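Local structure of 2,3-dimethylmalate lyase (Aspergillus niger, 3FA4) at residues M254-L257 with K258-G261; K267-P271 with Q272-R276. The protein is a lyase of the phosphoenolpyruvate phosphomutase family, built on a TIM-type barrel that holds a magnesium ion and assembled here as four chains. All blocks are in the same frame, centred on the assembly; numbering follows the deposited sequence.

Contact 1: M254-L257 with K258-G261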
ATOM      1  N   MET B 254      -8.725  17.986  23.616  1.00 33.72           N
ATOM      2  CA  MET B 254      -7.776  17.098  24.338  1.00 33.57           C
ATOM      3  C   MET B 254      -7.515  17.589  25.720  1.00 33.67           C
ATOM      4  O   MET B 254      -7.480  16.822  26.656  1.00 35.00           O
ATOM      5  CB  MET B 254      -6.434  16.965  23.627  1.00 34.21           C
ATOM      6  CG  MET B 254      -6.401  16.054  22.397  1.00 32.77           C
ATOM      7  SD  MET B 254      -6.827  14.349  22.673  1.00 35.18           S
ATOM      8  CE  MET B 254      -8.587  14.500  22.767  1.00 37.80           C
ATOM      9  N   GLU B 255      -7.297  18.889  25.829  1.00 34.50           N
ATOM     10  CA  GLU B 255      -7.131  19.571  27.094  1.00 35.15           C
ATOM     11  C   GLU B 255      -8.354  19.536  28.020  1.00 34.01           C
ATOM     12  O   GLU B 255      -8.172  19.453  29.202  1.00 33.60           O
ATOM     13  CB  GLU B 255      -6.719  20.995  26.814  1.00 36.24           C
ATOM     14  CG  GLU B 255      -5.206  21.102  26.556  1.00 42.75           C
ATOM     15  CD  GLU B 255      -4.905  22.230  25.618  1.00 49.95           C
ATOM     16  OE1 GLU B 255      -3.868  22.173  24.886  1.00 53.67           O
ATOM     17  OE2 GLU B 255      -5.734  23.187  25.604  1.00 53.17           O
ATOM     18  N   LYS B 256      -9.570  19.577  27.475  1.00 33.16           N
ATOM     19  CA  LYS B 256     -10.798  19.423  28.235  1.00 33.46           C
ATOM     20  C   LYS B 256     -10.961  18.005  28.811  1.00 33.64           C
ATOM     21  O   LYS B 256     -11.343  17.846  29.972  1.00 34.06           O
ATOM     22  CB  LYS B 256     -11.998  19.795  27.369  1.00 34.06           C
ATOM     23  CG  LYS B 256     -13.332  19.706  28.078  1.00 35.41           C
ATOM     24  CD  LYS B 256     -14.480  19.874  27.133  1.00 37.40           C
ATOM     25  CE  LYS B 256     -15.747  20.138  27.967  1.00 40.47           C
ATOM     26  NZ  LYS B 256     -16.931  19.809  27.124  1.00 41.13           N
ATOM     27  N   LEU B 257     -10.677  16.984  28.005  1.00 32.93           N
ATOM     28  CA  LEU B 257     -10.541  15.598  28.470  1.00 32.96           C
ATOM     29  C   LEU B 257      -9.537  15.389  29.586  1.00 33.29           C
ATOM     30  O   LEU B 257      -9.778  14.600  30.499  1.00 33.60           O
ATOM     31  CB  LEU B 257     -10.110  14.703  27.294  1.00 33.01           C
ATOM     32  CG  LEU B 257      -9.916  13.202  27.433  1.00 31.75           C
ATOM     33  CD1 LEU B 257     -11.058  12.540  28.171  1.00 30.46           C
ATOM     34  CD2 LEU B 257      -9.817  12.694  26.051  1.00 29.29           C
ATOM     35  N   LYS B 258      -8.390  16.036  29.473  1.00 33.92           N
ATOM     36  CA  LYS B 258      -7.307  15.931  30.459  1.00 34.47           C
ATOM     37  C   LYS B 258      -7.734  16.589  31.763  1.00 34.98           C
ATOM     38  O   LYS B 258      -7.367  16.102  32.854  1.00 34.31           O
ATOM     39  CB  LYS B 258      -6.068  16.630  29.906  1.00 35.23           C
ATOM     40  CG  LYS B 258      -4.785  16.270  30.539  1.00 36.07           C
ATOM     41  CD  LYS B 258      -3.985  15.381  29.619  1.00 35.92           C
ATOM     42  CE  LYS B 258      -2.707  14.866  30.333  1.00 36.30           C
ATOM     43  NZ  LYS B 258      -2.965  14.555  31.747  1.00 34.50           N
ATOM     44  N   ARG B 259      -8.523  17.680  31.665  1.00 35.24           N
ATOM     45  CA  ARG B 259      -9.102  18.346  32.865  1.00 36.06           C
ATOM     46  C   ARG B 259     -10.210  17.479  33.460  1.00 35.87           C
ATOM     47  O   ARG B 259     -10.135  17.074  34.612  1.00 36.10           O
ATOM     48  CB  ARG B 259      -9.703  19.724  32.533  1.00 36.46           C
ATOM     49  CG  ARG B 259      -8.716  20.839  32.216  1.00 38.13           C
ATOM     50  CD  ARG B 259      -9.387  22.214  32.311  1.00 37.08           C
ATOM     51  NE  ARG B 259     -10.416  22.468  31.288  1.00 37.92           N
ATOM     52  CZ  ARG B 259     -10.179  22.840  30.017  1.00 39.45           C
ATOM     53  NH1 ARG B 259      -8.929  22.991  29.529  1.00 38.58           N
ATOM     54  NH2 ARG B 259     -11.212  23.042  29.201  1.00 38.35           N
ATOM     55  N   ASP B 260     -11.219  17.192  32.624  1.00 35.35           N
ATOM     56  CA  ASP B 260     -12.521  16.653  33.022  1.00 34.35           C
ATOM     57  C   ASP B 260     -12.595  15.155  33.103  1.00 33.24           C
ATOM     58  O   ASP B 260     -13.517  14.648  33.721  1.00 34.03           O
ATOM     59  CB  ASP B 260     -13.603  17.106  32.033  1.00 34.56           C
ATOM     60  CG  ASP B 260     -13.790  18.588  32.024  1.00 37.13           C
ATOM     61  OD1 ASP B 260     -13.252  19.276  32.916  1.00 38.50           O
ATOM     62  OD2 ASP B 260     -14.478  19.081  31.108  1.00 43.92           O
ATOM     63  N   GLY B 261     -11.697  14.431  32.437  1.00 31.84           N
ATOM     64  CA  GLY B 261     -11.709  12.966  32.537  1.00 30.93           C
ATOM     65  C   GLY B 261     -12.742  12.308  31.648  1.00 30.20           C
ATOM     66  O   GLY B 261     -12.966  11.134  31.752  1.00 29.78           O
TER

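Contact 2: K267-P271 with Q272-R276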
ATOM      1  N   LYS B 267     -24.578  16.077  22.788  1.00 41.17           N
ATOM      2  CA  LYS B 267     -25.438  14.906  22.751  1.00 42.19           C
ATOM      3  C   LYS B 267     -25.776  14.454  21.321  1.00 42.84           C
ATOM      4  O   LYS B 267     -26.417  13.400  21.109  1.00 42.34           O
ATOM      5  CB  LYS B 267     -26.698  15.204  23.547  1.00 42.12           C
ATOM      6  CG  LYS B 267     -27.294  16.601  23.241  1.00 45.79           C
ATOM      7  CD  LYS B 267     -28.700  16.538  22.581  1.00 47.93           C
ATOM      8  CE  LYS B 267     -29.681  15.675  23.406  1.00 49.63           C
ATOM      9  NZ  LYS B 267     -31.067  15.617  22.824  1.00 50.59           N
ATOM     10  N   GLU B 268     -25.324  15.248  20.342  1.00 44.07           N
ATOM     11  CA  GLU B 268     -25.540  14.943  18.908  1.00 44.85           C
ATOM     12  C   GLU B 268     -24.392  14.163  18.293  1.00 44.91           C
ATOM     13  O   GLU B 268     -24.612  13.473  17.290  1.00 46.59           O
ATOM     14  CB  GLU B 268     -25.882  16.191  18.078  1.00 44.73           C
ATOM     15  CG  GLU B 268     -27.127  17.040  18.612  1.00 46.22           C
ATOM     16  CD  GLU B 268     -28.534  16.329  18.667  1.00 48.16           C
ATOM     17  OE1 GLU B 268     -29.417  16.804  19.462  1.00 49.34           O
ATOM     18  OE2 GLU B 268     -28.785  15.340  17.923  1.00 49.90           O
ATOM     19  N   MET B 269     -23.197  14.211  18.893  1.00 44.30           N
ATOM     20  CA  MET B 269     -22.094  13.329  18.461  1.00 44.62           C
ATOM     21  C   MET B 269     -22.180  11.884  18.955  1.00 44.19           C
ATOM     22  O   MET B 269     -21.213  11.362  19.576  1.00 44.28           O
ATOM     23  CB  MET B 269     -20.727  13.877  18.828  1.00 43.99           C
ATOM     24  CG  MET B 269     -20.653  15.341  18.733  1.00 46.75           C
ATOM     25  SD  MET B 269     -19.203  15.511  17.722  1.00 54.80           S
ATOM     26  CE  MET B 269     -19.629  14.646  16.152  1.00 49.35           C
ATOM     27  N   THR B 270     -23.320  11.247  18.672  1.00 43.86           N
ATOM     28  CA  THR B 270     -23.415   9.803  18.725  1.00 43.24           C
ATOM     29  C   THR B 270     -22.453   9.181  17.700  1.00 42.88           C
ATOM     30  O   THR B 270     -21.959   9.851  16.771  1.00 43.83           O
ATOM     31  CB  THR B 270     -24.885   9.263  18.561  1.00 43.61           C
ATOM     32  OG1 THR B 270     -25.271   9.196  17.176  1.00 42.85           O
ATOM     33  CG2 THR B 270     -25.888  10.062  19.378  1.00 43.67           C
ATOM     34  N   PRO B 271     -22.121   7.892  17.881  1.00 43.04           N
ATOM     35  CA  PRO B 271     -21.269   7.267  16.828  1.00 42.34           C
ATOM     36  C   PRO B 271     -22.058   7.120  15.492  1.00 41.21           C
ATOM     37  O   PRO B 271     -21.490   7.315  14.408  1.00 41.60           O
ATOM     38  CB  PRO B 271     -20.922   5.901  17.422  1.00 41.41           C
ATOM     39  CG  PRO B 271     -21.508   5.860  18.802  1.00 42.49           C
ATOM     40  CD  PRO B 271     -22.498   6.948  18.957  1.00 42.53           C
ATOM     41  N   GLN B 272     -23.358   6.796  15.597  1.00 41.06           N
ATOM     42  CA  GLN B 272     -24.307   6.784  14.461  1.00 41.09           C
ATOM     43  C   GLN B 272     -24.291   8.015  13.598  1.00 40.63           C
ATOM     44  O   GLN B 272     -24.340   7.927  12.350  1.00 40.16           O
ATOM     45  CB  GLN B 272     -25.743   6.537  14.910  1.00 40.87           C
ATOM     46  CG  GLN B 272     -25.967   5.115  15.319  1.00 43.42           C
ATOM     47  CD  GLN B 272     -25.934   4.933  16.875  1.00 48.89           C
ATOM     48  OE1 GLN B 272     -25.856   5.925  17.674  1.00 48.69           O
ATOM     49  NE2 GLN B 272     -25.999   3.663  17.301  1.00 45.03           N
ATOM     50  N   MET B 273     -24.246   9.150  14.240  1.00 40.84           N
ATOM     51  CA  MET B 273     -24.087  10.363  13.525  1.00 41.10           C
ATOM     52  C   MET B 273     -22.797  10.496  12.782  1.00 41.36           C
ATOM     53  O   MET B 273     -22.777  11.060  11.747  1.00 41.58           O
ATOM     54  CB  MET B 273     -24.240  11.547  14.419  1.00 42.65           C
ATOM     55  CG  MET B 273     -24.251  12.760  13.617  1.00 43.62           C
ATOM     56  SD  MET B 273     -22.970  13.852  13.974  1.00 44.06           S
ATOM     57  CE  MET B 273     -21.573  13.322  13.096  1.00 39.92           C
ATOM     58  N   LEU B 274     -21.711   9.993  13.317  1.00 40.94           N
ATOM     59  CA  LEU B 274     -20.460  10.088  12.603  1.00 41.09           C
ATOM     60  C   LEU B 274     -20.400   9.012  11.494  1.00 40.69           C
ATOM     61  O   LEU B 274     -19.806   9.217  10.442  1.00 40.78           O
ATOM     62  CB  LEU B 274     -19.265  10.083  13.569  1.00 42.07           C
ATOM     63  CG  LEU B 274     -19.271  11.355  14.482  1.00 45.88           C
ATOM     64  CD1 LEU B 274     -18.986  11.132  16.008  1.00 42.07           C
ATOM     65  CD2 LEU B 274     -18.394  12.558  13.921  1.00 47.04           C
ATOM     66  N   PHE B 275     -21.097   7.899  11.672  1.00 39.27           N
ATOM     67  CA  PHE B 275     -21.272   7.035  10.518  1.00 37.34           C
ATOM     68  C   PHE B 275     -22.204   7.647   9.463  1.00 37.22           C
ATOM     69  O   PHE B 275     -22.029   7.404   8.291  1.00 37.19           O
ATOM     70  CB  PHE B 275     -21.787   5.695  10.968  1.00 36.91           C
ATOM     71  CG  PHE B 275     -20.958   5.064  12.054  1.00 37.21           C
ATOM     72  CD1 PHE B 275     -21.551   4.188  12.968  1.00 34.80           C
ATOM     73  CD2 PHE B 275     -19.570   5.337  12.160  1.00 36.69           C
ATOM     74  CE1 PHE B 275     -20.802   3.610  13.957  1.00 33.74           C
ATOM     75  CE2 PHE B 275     -18.814   4.766  13.184  1.00 35.91           C
ATOM     76  CZ  PHE B 275     -19.435   3.905  14.086  1.00 35.42           C
ATOM     77  N   ARG B 276     -23.191   8.452   9.853  1.00 36.67           N
ATOM     78  CA  ARG B 276     -23.990   9.159   8.850  1.00 36.85           C
ATOM     79  C   ARG B 276     -23.210  10.191   8.048  1.00 36.88           C
ATOM     80  O   ARG B 276     -23.394  10.330   6.858  1.00 38.31           O
ATOM     81  CB  ARG B 276     -25.227   9.817   9.467  1.00 36.65           C
ATOM     82  CG  ARG B 276     -26.331   8.816   9.808  1.00 37.36           C
ATOM     83  CD  ARG B 276     -27.521   9.550  10.369  1.00 40.18           C
ATOM     84  NE  ARG B 276     -28.055   8.954  11.599  1.00 43.00           N
ATOM     85  CZ  ARG B 276     -28.093   9.586  12.785  1.00 44.98           C
ATOM     86  NH1 ARG B 276     -27.596  10.818  12.934  1.00 43.54           N
ATOM     87  NH2 ARG B 276     -28.625   8.979  13.840  1.00 47.86           N
TER

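Contact 1: M254-L257 with K258-G261
Lys256, Leu257 and Lys258 supply most of the surface shared in the last turns of helix 243-260, where residues 254-257 lead straight into 258-261. Lys256 has its CG anti to the backbone N (chi1 -178°) and an extended chain beyond, which carries its methylenes past the Asp260 carboxylate. OD2 of Asp260 lies 3.3 Å from Lys256 CG, but the charged ends do not meet: Lys256 NZ is 4.7 Å from Asp260 OD2 and makes a weak hydrogen bond to Gly264 O instead. Any attraction between these opposite charges is probably weak; the contact itself is carboxylate oxygen against methylenes. Arg259 folds back to the same lysine and crosses it at about a right angle. Lys256 CA lies over one face of the Arg259 guanidinium, 3.8 Å above the plane and toward the rim, with Glu255 O also over a face and Lys256 CB beside NH2.

The backbone is held by i to i+4 hydrogen bonds. Lys258 N donates to Met254 O, with Lys258 CB packed 3.5 Å from the same Met254 O. Asp260 N reaches Lys256 O at 2.7 Å. In the last of the series Gly261 N bonds Leu257 O, also at 2.7 Å, although the donor stands above the carbonyl plane. Gly261 then leaves the helix with positive phi. Leu257, its CG beside its own carbonyl carbon, brings CD1 to 3.9 Å from Gly261 C.

Lys258 makes a cation-pi contact with Phe39 of the second subunit, and Gly261 makes backbone hydrogen bonds to that subunit. Met254 packs on its Ala37 and Leu257 on its Phe238, in strand 235-238 of that subunit. The end of helix 243-260 thus projects far from its own barrel and lies against the neighbouring one, with a loop leading on to helix 271-277.

Contact 2: K267-P271 with Q272-R276
Thr270 is the N-cap of helix 271-277: its OG1 accepts a hydrogen bond of 3.1 Å from Met273 N, with an N-H...O angle of 158°. A chi1 of 82° sets that hydroxyl between the backbone N and the carbonyl carbon, turned to the first turn of the helix. The same OG1 donates weakly to Gln272 OE1, the Gln272 chain being bent at chi2 to bring its amide back toward the cap.

Just before the cap, Met269 is the centre of an inverse gamma turn, closed by a weak bond from Thr270 N to Glu268 O. Its methyl tip comes across to Leu274, making a hydrophobic staple between the residue preceding the N-cap and the fourth residue of the helix. Met269 CE lies 3.6 Å from Leu274 CD1 and 3.9 Å from Met273 CE. Both Met269 and Leu274 are buried; Met269 also packs on Gly244 of the second subunit, and Leu274 and Pro271 on Phe240 of that subunit.

Pro271 begins the helix. Pro271 O receives Phe275 N at 2.8 Å, nearly along the C=O axis, and more weakly Leu274 N at 2.9 Å, where the bond is strongly bent. The Phe275 ring turns one face to Pro271 O, which stands 3.3 Å above the plane and offset toward the rim, while Phe275 CE1 touches Pro271 CB at 4.2 Å.

The polar and apolar halves of the cap thus do different work. The hydroxyl satisfies an amide of the first turn that has no preceding helical carbonyl to use, and the staple joins the residue before the cap to the first turn through apolar contact; the weak bonds made by Gln272 OE1 and Leu274 N add only modest hold.

How the contacts relate
Contacts 1 and 2 follow each other along the chain, at the end of helix 243-260 and the start of helix 271-277, with centres 21 Å apart and no touch between them. Neither belongs to the barrel core. Each mixes buried and exposed residues and touches the second subunit. The two ends are finished differently: contact 1 runs out through main-chain bonds and a glycine, with charged side chains packing through their carbons, whereas contact 2 uses a threonine hydroxyl and a methionine-leucine staple. Both lie in the C-terminal part of the chain that reaches the partner.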